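Local atomic coordinates of putative glycosidase ph117-related (Bacteroides thetaiotaomicron, PDB entry 5A7V), a protein that probably acts on beta-mannosides as a GH130 enzyme related to the beta-1,4-mannooligosaccharide phosphorylases, and holds mannose in its pocket. Residues G41-I52 against S368-N376; S53-M64 against R122-N132. All coordinates share one frame; numbering follows the deposited sequence. Where two conformers were deposited one is given.

Contact 1 (G41-I52 against S368-N376); sequences GFERPQGANPVI and SKVGMAIYN
E43 and I374 form an antiparallel hydrogen-bonded pair, and I52 and V370 form another, so the irregular segment 41-52 meets edge strand 369-375 at two bridges. E43 N to I374 O measures 2.8 Å, and I374 N returns a bond to E43 O. At the other bridge V370 N reaches I52 O, while V51 and I52 both face V370 in a classic beta bulge. V51 N makes the short bond to V370 O; that of I52 N is weak.

Between the bridges the chain bows out, and the side chain of N49 takes over the pairing. Its OD1 accepts from M372 N at 2.9 Å. Its ND2 gives a bond to M372 O that lies in the carbonyl plane, on a lone pair. The amide reads both backbone polar groups of one residue, which fixes its rotation. The M372 chain bends at chi2 (79°) and again at chi3. Its SD lies 3.3 Å from P45 CD, and its CG packs on V51 CG1.

Toward the end of the strand, Y375 CB sits over one face of the F42 ring, 3.5 Å from the centroid. The Y375 ring turns its edge to that same F42 ring in an edge-to-face pair, planes at 56°. P50 CB lies alongside K369 CB at 3.6 Å. R44 turns from the strand to salt bridges with E337 and D384. Backbone bonds and the N49 amide satisfy polar groups along the strand edge, so an irregular segment can cover it. This is consistent with ring closure of the five-bladed beta-propeller expected of GH130, an early segment completing the last blade.

Contact 2 (S53-M64 against R122-N132); sequences SPIENTKFYCPM and REKTPVFYPDN. With SO4 (sulfate ion), chain F.
R122 grips the carbonyl of S53 end-on, with NH1 and NH2 each 2.9 Å from S53 O. Both bonds lie close to the guanidinium plane. I55 CD1 covers one face of this group, 3.5 Å from R122 CZ. At the edge, NH1 also bonds a sulfate oxygen, O1, and S53 N holds O2 of the same ion at 2.9 Å. The sulfate is probably from the crystallisation liquor. E72 and Y92 take further R122 donors, through NH2 and NE, so the plane of the group is fixed from several sides.

The tight centre is F60. Its CG lies anti to the backbone N (chi1 168°), which sends the ring across to segment 122-132, with P126 over one face and Y129 at the CZ end. P126 CG stands over the middle of that face, 3.5 Å from the F60 centroid, in a CH-pi contact. F60 CZ points at the face of Y129, and the two rings make an edge-to-face pair with planes at 57°. P63 CG reaches the Y129 ring at CE1, 4.0 Å away, and P63 CB lies against D131 OD1. M64 packs its SD on the backbone of D131.

The flank at K59 and K124 is looser. Their carbonyls are joined through a water, which donates to K59 O at 2.7 Å and to K124 O at 2.9 Å. The lysines are exposed, as is T125, whose CG2 lies near K59 O.

Segment 53-64 carries strand 60-62, which pairs with strand 67-69. Segment 122-132 leaves strand 121-122 and runs toward helix 136-139. F60 and C62 touch R108 on strand 107-114, while P130 rests on C144 of strand 143-151.

Overall arrangement
Contact 2 is the more superficial: 4 of its 15 touching residues are buried and 4 exposed, against 7 of 16 and 1 in contact 1. The centre of contact 1 is about 15 Å from the centre of the chain, that of contact 2 about 21 Å. Contact 1 extends the edge of the sheet of strands 347-355, 358-365 and 369-375 by backbone pairing. Contact 2 joins two mostly irregular segments through an arginine, an edge-to-face ring pair and a water. The chain runs straight from I52 into S53, so the contacts abut: I52 CG2 packs on R122 CZ at 3.6 Å, and K369 touches S53. Y92 of strand 87-95 serves both, touching I52 and V370 and bonding R122.

Contact 1 (G41-I52 against S368-N376)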
loop_
_atom_site.group_PDB
_atom_site.type_symbol
_atom_site.label_atom_id
_atom_site.label_comp_id
_atom_site.label_asym_id
_atom_site.label_seq_id
_atom_site.Cartn_x
_atom_site.Cartn_y
_atom_site.Cartn_z
ATOM N N GLY A 41 1.365 -11.075 -15.072
ATOM C CA GLY A 41 0.464 -11.268 -13.931
ATOM C C GLY A 41 1.140 -11.747 -12.650
ATOM O O GLY A 41 2.260 -12.279 -12.704
ATOM N N PHE A 42 0.469 -11.497 -11.522
ATOM C CA PHE A 42 0.891 -11.967 -10.208
ATOM C C PHE A 42 0.071 -13.191 -9.819
ATOM O O PHE A 42 -1.149 -13.076 -9.581
ATOM C CB PHE A 42 0.738 -10.869 -9.179
ATOM C CG PHE A 42 1.661 -9.683 -9.388
ATOM C CD1 PHE A 42 1.371 -8.687 -10.312
ATOM C CD2 PHE A 42 2.821 -9.558 -8.623
ATOM C CE1 PHE A 42 2.219 -7.611 -10.476
ATOM C CE2 PHE A 42 3.665 -8.468 -8.776
ATOM C CZ PHE A 42 3.375 -7.488 -9.698
ATOM N N GLU A 43 0.736 -14.343 -9.703
ATOM C CA GLU A 43 0.060 -15.588 -9.436
ATOM C C GLU A 43 0.115 -15.901 -7.942
ATOM O O GLU A 43 1.182 -15.892 -7.322
ATOM C CB GLU A 43 0.711 -16.694 -10.249
ATOM C CG GLU A 43 0.073 -18.051 -10.097
ATOM C CD GLU A 43 0.600 -19.093 -11.066
ATOM O OE1 GLU A 43 1.350 -18.800 -12.007
ATOM O OE2 GLU A 43 0.202 -20.236 -10.892
ATOM N N ARG A 44 -1.038 -16.219 -7.356
ATOM C CA ARG A 44 -1.137 -16.645 -5.966
ATOM C C ARG A 44 -0.582 -18.071 -5.865
ATOM O O ARG A 44 -1.036 -18.964 -6.600
ATOM C CB ARG A 44 -2.593 -16.642 -5.557
ATOM C CG ARG A 44 -3.269 -15.267 -5.575
ATOM C CD ARG A 44 -4.797 -15.440 -5.629
ATOM N NE ARG A 44 -5.586 -14.208 -5.724
ATOM C CZ ARG A 44 -5.822 -13.541 -6.864
ATOM N NH1 ARG A 44 -5.330 -13.962 -8.013
ATOM N NH2 ARG A 44 -6.599 -12.487 -6.834
ATOM N N PRO A 45 0.355 -18.318 -4.963
ATOM C CA PRO A 45 0.858 -19.706 -4.926
ATOM C C PRO A 45 -0.183 -20.661 -4.349
ATOM O O PRO A 45 -0.860 -20.330 -3.419
ATOM C CB PRO A 45 2.102 -19.601 -4.054
ATOM C CG PRO A 45 2.527 -18.176 -4.215
ATOM C CD PRO A 45 1.207 -17.409 -4.240
ATOM N N GLN A 46 -0.263 -21.834 -4.943
ATOM C CA GLN A 46 -1.311 -22.796 -4.647
ATOM C C GLN A 46 -1.331 -23.061 -3.165
ATOM O O GLN A 46 -0.313 -23.409 -2.591
ATOM C CB GLN A 46 -1.052 -24.103 -5.414
ATOM C CG GLN A 46 -1.862 -24.243 -6.697
ATOM C CD GLN A 46 -3.203 -24.899 -6.452
ATOM O OE1 GLN A 46 -3.263 -26.067 -6.044
ATOM N NE2 GLN A 46 -4.290 -24.158 -6.690
ATOM N N GLY A 47 -2.483 -22.805 -2.550
ATOM C CA GLY A 47 -2.617 -23.198 -1.162
ATOM C C GLY A 47 -2.007 -22.300 -0.120
ATOM O O GLY A 47 -2.212 -22.545 1.050
ATOM N N ALA A 48 -1.260 -21.276 -0.526
ATOM C CA ALA A 48 -0.461 -20.462 0.395
ATOM C C ALA A 48 -1.333 -19.470 1.167
ATOM O O ALA A 48 -1.193 -19.269 2.375
ATOM C CB ALA A 48 0.575 -19.670 -0.384
ATOM N N ASN A 49 -2.215 -18.799 0.450
ATOM C CA ASN A 49 -2.907 -17.685 1.058
ATOM C C ASN A 49 -4.063 -18.115 1.934
ATOM O O ASN A 49 -4.717 -19.131 1.610
ATOM C CB ASN A 49 -3.450 -16.731 -0.007
ATOM C CG ASN A 49 -2.354 -15.849 -0.648
ATOM O OD1 ASN A 49 -1.368 -15.485 -0.016
ATOM N ND2 ASN A 49 -2.569 -15.462 -1.856
ATOM N N PRO A 50 -4.387 -17.328 2.960
ATOM C CA PRO A 50 -3.650 -16.139 3.404
ATOM C C PRO A 50 -2.337 -16.478 4.115
ATOM O O PRO A 50 -2.249 -17.489 4.822
ATOM C CB PRO A 50 -4.604 -15.489 4.394
ATOM C CG PRO A 50 -5.418 -16.596 4.929
ATOM C CD PRO A 50 -5.579 -17.577 3.795
ATOM N N VAL A 51 -1.327 -15.638 3.923
ATOM C CA VAL A 51 -0.027 -15.914 4.514
ATOM C C VAL A 51 0.075 -15.405 5.930
ATOM O O VAL A 51 0.916 -15.928 6.658
ATOM C CB VAL A 51 1.146 -15.443 3.636
ATOM C CG1 VAL A 51 1.208 -16.227 2.336
ATOM C CG2 VAL A 51 1.104 -13.950 3.390
ATOM N N ILE A 52 -0.688 -14.379 6.319
ATOM C CA ILE A 52 -0.730 -13.870 7.691
ATOM C C ILE A 52 -2.202 -13.693 8.093
ATOM O O ILE A 52 -2.935 -12.987 7.409
ATOM C CB ILE A 52 0.093 -12.570 7.905
ATOM C CG1 ILE A 52 1.585 -12.790 7.512
ATOM C CG2 ILE A 52 -0.069 -12.072 9.338
ATOM C CD1 ILE A 52 2.453 -11.572 7.406
ATOM N N SER A 368 -8.901 -8.000 6.375
ATOM C CA SER A 368 -8.891 -9.101 7.337
ATOM C C SER A 368 -7.629 -9.964 7.380
ATOM O O SER A 368 -7.262 -10.433 8.468
ATOM C CB SER A 368 -10.122 -9.990 7.148
ATOM O OG SER A 368 -11.297 -9.307 7.653
ATOM N N LYS A 369 -7.048 -10.243 6.217
ATOM C CA LYS A 369 -5.896 -11.138 6.069
ATOM C C LYS A 369 -4.805 -10.456 5.249
ATOM O O LYS A 369 -5.082 -9.472 4.528
ATOM C CB LYS A 369 -6.286 -12.504 5.436
ATOM C CG LYS A 369 -7.507 -13.207 6.083
ATOM C CD LYS A 369 -7.141 -13.744 7.440
ATOM C CE LYS A 369 -8.038 -14.814 8.077
ATOM N NZ LYS A 369 -9.360 -14.323 8.440
ATOM N N VAL A 370 -3.624 -11.067 5.233
ATOM C CA VAL A 370 -2.564 -10.694 4.280
ATOM C C VAL A 370 -2.406 -11.795 3.239
ATOM O O VAL A 370 -2.264 -12.986 3.601
ATOM C CB VAL A 370 -1.190 -10.479 4.973
ATOM C CG1 VAL A 370 -0.088 -10.170 3.944
ATOM C CG2 VAL A 370 -1.291 -9.348 5.997
ATOM N N GLY A 371 -2.380 -11.401 1.967
ATOM C CA GLY A 371 -2.126 -12.315 0.872
ATOM C C GLY A 371 -0.863 -11.922 0.134
ATOM O O GLY A 371 -0.372 -10.778 0.245
ATOM N N MET A 372 -0.373 -12.865 -0.669
ATOM C CA MET A 372 0.751 -12.609 -1.547
ATOM C C MET A 372 0.536 -13.218 -2.928
ATOM O O MET A 372 -0.269 -14.172 -3.097
ATOM C CB MET A 372 2.051 -13.015 -0.872
ATOM C CG MET A 372 2.238 -14.448 -0.644
ATOM S SD MET A 372 2.772 -15.409 -2.065
ATOM C CE MET A 372 4.131 -14.536 -2.677
ATOM N N ALA A 373 1.281 -12.706 -3.901
ATOM C CA ALA A 373 1.290 -13.284 -5.258
ATOM C C ALA A 373 2.636 -12.930 -5.932
ATOM O O ALA A 373 3.304 -11.962 -5.494
ATOM C CB ALA A 373 0.102 -12.754 -6.073
ATOM N N ILE A 374 3.035 -13.701 -6.935
ATOM C CA ILE A 374 4.374 -13.570 -7.551
ATOM C C ILE A 374 4.241 -13.296 -9.043
ATOM O O ILE A 374 3.569 -14.054 -9.766
ATOM C CB ILE A 374 5.238 -14.830 -7.339
ATOM C CG1 ILE A 374 5.335 -15.214 -5.869
ATOM C CG2 ILE A 374 6.639 -14.615 -7.952
ATOM C CD1 ILE A 374 6.024 -16.543 -5.611
ATOM N N TYR A 375 4.916 -12.246 -9.519
ATOM C CA TYR A 375 5.130 -11.987 -10.942
ATOM C C TYR A 375 6.560 -12.415 -11.250
ATOM O O TYR A 375 7.533 -11.829 -10.716
ATOM C CB TYR A 375 4.906 -10.512 -11.276
ATOM C CG TYR A 375 5.490 -10.038 -12.582
ATOM C CD1 TYR A 375 5.304 -10.745 -13.762
ATOM C CD2 TYR A 375 6.250 -8.852 -12.630
ATOM C CE1 TYR A 375 5.846 -10.280 -14.955
ATOM C CE2 TYR A 375 6.780 -8.402 -13.812
ATOM C CZ TYR A 375 6.622 -9.099 -14.965
ATOM O OH TYR A 375 7.136 -8.596 -16.116
ATOM N N ASN A 376 6.729 -13.426 -12.084
ATOM C CA ASN A 376 8.033 -13.900 -12.509
ATOM C C ASN A 376 8.277 -13.397 -13.942
ATOM O O ASN A 376 7.710 -13.934 -14.895
ATOM C CB ASN A 376 8.109 -15.431 -12.479
ATOM C CG ASN A 376 9.472 -15.947 -12.878
ATOM O OD1 ASN A 376 10.337 -15.167 -13.302
ATOM N ND2 ASN A 376 9.666 -17.241 -12.759
HETATM O O HOH W 1 4.184 -14.596 -12.967
#

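Contact 2 (S53-M64 against R122-N132)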
loop_
_atom_site.group_PDB
_atom_site.type_symbol
_atom_site.label_atom_id
_atom_site.label_comp_id
_atom_site.label_asym_id
_atom_site.label_seq_id
_atom_site.Cartn_x
_atom_site.Cartn_y
_atom_site.Cartn_z
ATOM N N SER A 53 -2.587 -14.345 9.197
ATOM C CA SER A 53 -3.918 -14.282 9.755
ATOM C C SER A 53 -3.839 -13.867 11.237
ATOM O O SER A 53 -2.778 -14.046 11.874
ATOM C CB SER A 53 -4.613 -15.652 9.681
ATOM O OG SER A 53 -4.779 -16.084 8.337
ATOM N N PRO A 54 -4.944 -13.390 11.807
ATOM C CA PRO A 54 -4.962 -13.052 13.220
ATOM C C PRO A 54 -4.574 -14.197 14.148
ATOM O O PRO A 54 -4.768 -15.389 13.816
ATOM C CB PRO A 54 -6.404 -12.627 13.480
ATOM C CG PRO A 54 -6.884 -12.157 12.184
ATOM C CD PRO A 54 -6.186 -12.974 11.136
ATOM N N ILE A 55 -3.993 -13.834 15.281
ATOM C CA ILE A 55 -3.671 -14.801 16.348
ATOM C C ILE A 55 -4.294 -14.237 17.610
ATOM O O ILE A 55 -4.103 -13.094 17.980
ATOM C CB ILE A 55 -2.147 -14.986 16.520
ATOM C CG1 ILE A 55 -1.528 -15.592 15.253
ATOM C CG2 ILE A 55 -1.857 -15.916 17.717
ATOM C CD1 ILE A 55 -0.013 -15.646 15.280
ATOM N N GLU A 56 -5.041 -15.111 18.270
ATOM C CA GLU A 56 -5.851 -14.788 19.426
ATOM C C GLU A 56 -5.034 -14.538 20.710
ATOM O O GLU A 56 -5.320 -13.604 21.474
ATOM C CB GLU A 56 -6.876 -15.931 19.639
ATOM C CG GLU A 56 -6.347 -17.367 19.952
ATOM C CD GLU A 56 -5.143 -17.919 19.121
ATOM O OE1 GLU A 56 -5.260 -18.295 17.894
ATOM O OE2 GLU A 56 -4.063 -17.994 19.732
ATOM N N ASN A 57 -4.011 -15.366 20.927
ATOM C CA ASN A 57 -3.334 -15.484 22.228
ATOM C C ASN A 57 -2.121 -14.602 22.456
ATOM O O ASN A 57 -1.607 -14.587 23.562
ATOM C CB ASN A 57 -2.898 -16.957 22.437
ATOM C CG ASN A 57 -1.570 -17.282 21.699
ATOM O OD1 ASN A 57 -0.456 -16.972 22.205
ATOM N ND2 ASN A 57 -1.662 -17.862 20.517
ATOM N N THR A 58 -1.660 -13.929 21.402
ATOM C CA THR A 58 -0.456 -13.129 21.543
ATOM C C THR A 58 -0.814 -11.771 22.147
ATOM O O THR A 58 -1.612 -10.997 21.603
ATOM C CB THR A 58 0.244 -12.925 20.195
ATOM O OG1 THR A 58 -0.744 -12.695 19.203
ATOM C CG2 THR A 58 1.020 -14.171 19.781
ATOM N N LYS A 59 -0.221 -11.454 23.268
ATOM C CA LYS A 59 -0.539 -10.224 23.975
ATOM C C LYS A 59 0.676 -9.281 23.930
ATOM O O LYS A 59 1.817 -9.718 23.788
ATOM C CB LYS A 59 -0.901 -10.557 25.437
ATOM C CG LYS A 59 -1.970 -11.618 25.648
ATOM C CD LYS A 59 -3.298 -11.149 25.117
ATOM C CE LYS A 59 -4.388 -12.194 25.321
ATOM N NZ LYS A 59 -4.766 -12.306 26.763
ATOM N N PHE A 60 0.374 -8.008 24.087
ATOM C CA PHE A 60 1.321 -6.897 24.087
ATOM C C PHE A 60 0.967 -5.997 25.236
ATOM O O PHE A 60 -0.198 -5.627 25.362
ATOM C CB PHE A 60 1.072 -6.130 22.738
ATOM C CG PHE A 60 1.715 -4.800 22.623
ATOM C CD1 PHE A 60 3.086 -4.666 22.785
ATOM C CD2 PHE A 60 0.967 -3.650 22.289
ATOM C CE1 PHE A 60 3.706 -3.452 22.590
ATOM C CE2 PHE A 60 1.615 -2.440 22.132
ATOM C CZ PHE A 60 2.984 -2.346 22.308
ATOM N N TYR A 61 1.961 -5.555 26.032
ATOM C CA TYR A 61 1.694 -4.503 27.024
ATOM C C TYR A 61 1.676 -3.164 26.305
ATOM O O TYR A 61 2.727 -2.657 25.877
ATOM C CB TYR A 61 2.747 -4.514 28.144
ATOM C CG TYR A 61 2.408 -3.599 29.288
ATOM C CD1 TYR A 61 2.826 -2.281 29.299
ATOM C CD2 TYR A 61 1.678 -4.062 30.368
ATOM C CE1 TYR A 61 2.550 -1.442 30.357
ATOM C CE2 TYR A 61 1.388 -3.257 31.453
ATOM C CZ TYR A 61 1.840 -1.942 31.451
ATOM O OH TYR A 61 1.536 -1.164 32.543
ATOM N N CYS A 62 0.501 -2.593 26.138
ATOM C CA CYS A 62 0.335 -1.379 25.369
ATOM C C CYS A 62 0.780 -0.225 26.274
ATOM O O CYS A 62 0.232 -0.007 27.365
ATOM C CB CYS A 62 -1.131 -1.191 24.944
ATOM S SG CYS A 62 -1.436 0.447 24.242
ATOM N N PRO A 63 1.761 0.577 25.802
ATOM C CA PRO A 63 2.235 1.676 26.648
ATOM C C PRO A 63 1.264 2.824 26.779
ATOM O O PRO A 63 1.439 3.663 27.667
ATOM C CB PRO A 63 3.553 2.141 25.956
ATOM C CG PRO A 63 3.321 1.761 24.520
ATOM C CD PRO A 63 2.531 0.481 24.547
ATOM N N MET A 64 0.244 2.862 25.904
ATOM C CA MET A 64 -0.856 3.809 26.077
ATOM C C MET A 64 -1.904 3.387 27.071
ATOM O O MET A 64 -2.292 4.184 27.937
ATOM C CB MET A 64 -1.483 4.119 24.725
ATOM C CG MET A 64 -0.506 4.846 23.851
ATOM S SD MET A 64 0.236 6.337 24.602
ATOM C CE MET A 64 -0.940 7.611 25.064
ATOM N N ARG A 122 6.894 -14.898 12.578
ATOM C CA ARG A 122 6.324 -13.671 13.134
ATOM C C ARG A 122 6.844 -13.402 14.521
ATOM O O ARG A 122 6.957 -14.321 15.344
ATOM C CB ARG A 122 4.801 -13.767 13.184
ATOM C CG ARG A 122 4.141 -13.915 11.831
ATOM C CD ARG A 122 2.763 -14.507 11.882
ATOM N NE ARG A 122 1.806 -13.600 12.491
ATOM C CZ ARG A 122 0.483 -13.777 12.417
ATOM N NH1 ARG A 122 -0.004 -14.815 11.786
ATOM N NH2 ARG A 122 -0.327 -12.909 12.964
ATOM N N GLU A 123 7.073 -12.137 14.827
ATOM C CA GLU A 123 7.323 -11.754 16.206
ATOM C C GLU A 123 6.003 -11.691 16.993
ATOM O O GLU A 123 4.939 -11.410 16.433
ATOM C CB GLU A 123 8.122 -10.450 16.295
ATOM C CG GLU A 123 9.538 -10.654 15.765
ATOM C CD GLU A 123 10.474 -9.478 15.928
ATOM O OE1 GLU A 123 10.034 -8.367 16.269
ATOM O OE2 GLU A 123 11.703 -9.694 15.693
ATOM N N LYS A 124 6.084 -11.956 18.286
ATOM C CA LYS A 124 4.866 -12.061 19.139
ATOM C C LYS A 124 4.340 -10.745 19.668
ATOM O O LYS A 124 3.217 -10.669 20.187
ATOM C CB LYS A 124 5.094 -13.037 20.289
ATOM C CG LYS A 124 5.285 -14.472 19.825
ATOM C CD LYS A 124 5.782 -15.375 20.968
ATOM C CE LYS A 124 5.735 -16.823 20.535
ATOM N NZ LYS A 124 6.674 -17.087 19.402
ATOM N N THR A 125 5.100 -9.678 19.465
ATOM C CA THR A 125 4.681 -8.330 19.854
ATOM C C THR A 125 4.945 -7.372 18.653
ATOM O O THR A 125 5.843 -7.641 17.821
ATOM C CB THR A 125 5.414 -7.820 21.092
ATOM O OG1 THR A 125 6.830 -7.794 20.864
ATOM C CG2 THR A 125 5.184 -8.709 22.303
ATOM N N PRO A 126 4.205 -6.265 18.596
ATOM C CA PRO A 126 4.358 -5.336 17.445
ATOM C C PRO A 126 5.678 -4.552 17.540
ATOM O O PRO A 126 6.253 -4.446 18.623
ATOM C CB PRO A 126 3.114 -4.434 17.572
ATOM C CG PRO A 126 2.845 -4.425 19.071
ATOM C CD PRO A 126 3.124 -5.830 19.507
ATOM N N VAL A 127 6.075 -3.999 16.394
ATOM C CA VAL A 127 7.311 -3.196 16.295
ATOM C C VAL A 127 7.035 -1.723 16.172
ATOM O O VAL A 127 7.968 -0.908 16.297
ATOM C CB VAL A 127 8.224 -3.623 15.124
ATOM C CG1 VAL A 127 8.661 -5.066 15.307
ATOM C CG2 VAL A 127 7.549 -3.431 13.781
ATOM N N PHE A 128 5.791 -1.301 15.890
ATOM C CA PHE A 128 5.478 0.109 15.666
ATOM C C PHE A 128 4.048 0.335 16.133
ATOM O O PHE A 128 3.140 -0.431 15.758
ATOM C CB PHE A 128 5.641 0.454 14.182
ATOM C CG PHE A 128 5.596 1.935 13.871
ATOM C CD1 PHE A 128 6.685 2.748 14.235
ATOM C CD2 PHE A 128 4.558 2.513 13.171
ATOM C CE1 PHE A 128 6.681 4.100 13.931
ATOM C CE2 PHE A 128 4.540 3.853 12.851
ATOM C CZ PHE A 128 5.623 4.667 13.214
ATOM N N TYR A 129 3.828 1.357 16.961
ATOM C CA TYR A 129 2.553 1.513 17.658
ATOM C C TYR A 129 2.440 2.878 18.280
ATOM O O TYR A 129 3.508 3.536 18.534
ATOM C CB TYR A 129 2.422 0.414 18.736
ATOM C CG TYR A 129 3.699 0.090 19.536
ATOM C CD1 TYR A 129 4.115 0.872 20.611
ATOM C CD2 TYR A 129 4.519 -0.939 19.144
ATOM C CE1 TYR A 129 5.317 0.606 21.270
ATOM C CE2 TYR A 129 5.700 -1.250 19.808
ATOM C CZ TYR A 129 6.082 -0.477 20.881
ATOM O OH TYR A 129 7.243 -0.764 21.577
ATOM N N PRO A 130 1.251 3.308 18.654
ATOM C CA PRO A 130 1.099 4.574 19.367
ATOM C C PRO A 130 1.727 4.488 20.765
ATOM O O PRO A 130 1.731 3.412 21.401
ATOM C CB PRO A 130 -0.409 4.798 19.423
ATOM C CG PRO A 130 -0.993 3.433 19.256
ATOM C CD PRO A 130 -0.067 2.694 18.363
ATOM N N ASP A 131 2.372 5.566 21.181
ATOM C CA ASP A 131 3.158 5.570 22.442
ATOM C C ASP A 131 3.165 6.970 23.026
ATOM O O ASP A 131 2.566 7.911 22.469
ATOM C CB ASP A 131 4.552 4.944 22.151
ATOM C CG ASP A 131 5.313 4.375 23.368
ATOM O OD1 ASP A 131 5.042 4.744 24.540
ATOM O OD2 ASP A 131 6.195 3.499 23.086
ATOM N N ASN A 132 3.873 7.102 24.164
ATOM C CA ASN A 132 3.963 8.339 24.924
ATOM C C ASN A 132 5.057 9.229 24.306
ATOM O O ASN A 132 6.142 9.424 24.863
ATOM C CB ASN A 132 4.267 8.006 26.385
ATOM C CG ASN A 132 3.255 7.054 26.991
ATOM O OD1 ASN A 132 3.505 5.814 27.216
ATOM N ND2 ASN A 132 2.144 7.595 27.256
HETATM S S SO4 F . -0.369 -17.894 10.535
HETATM O O1 SO4 F . 0.982 -17.326 10.869
HETATM O O2 SO4 F . -1.196 -16.838 9.905
HETATM O O3 SO4 F . -1.001 -18.392 11.784
HETATM O O4 SO4 F . -0.219 -19.024 9.569
HETATM O O HOH W 2 2.807 -11.957 22.702
#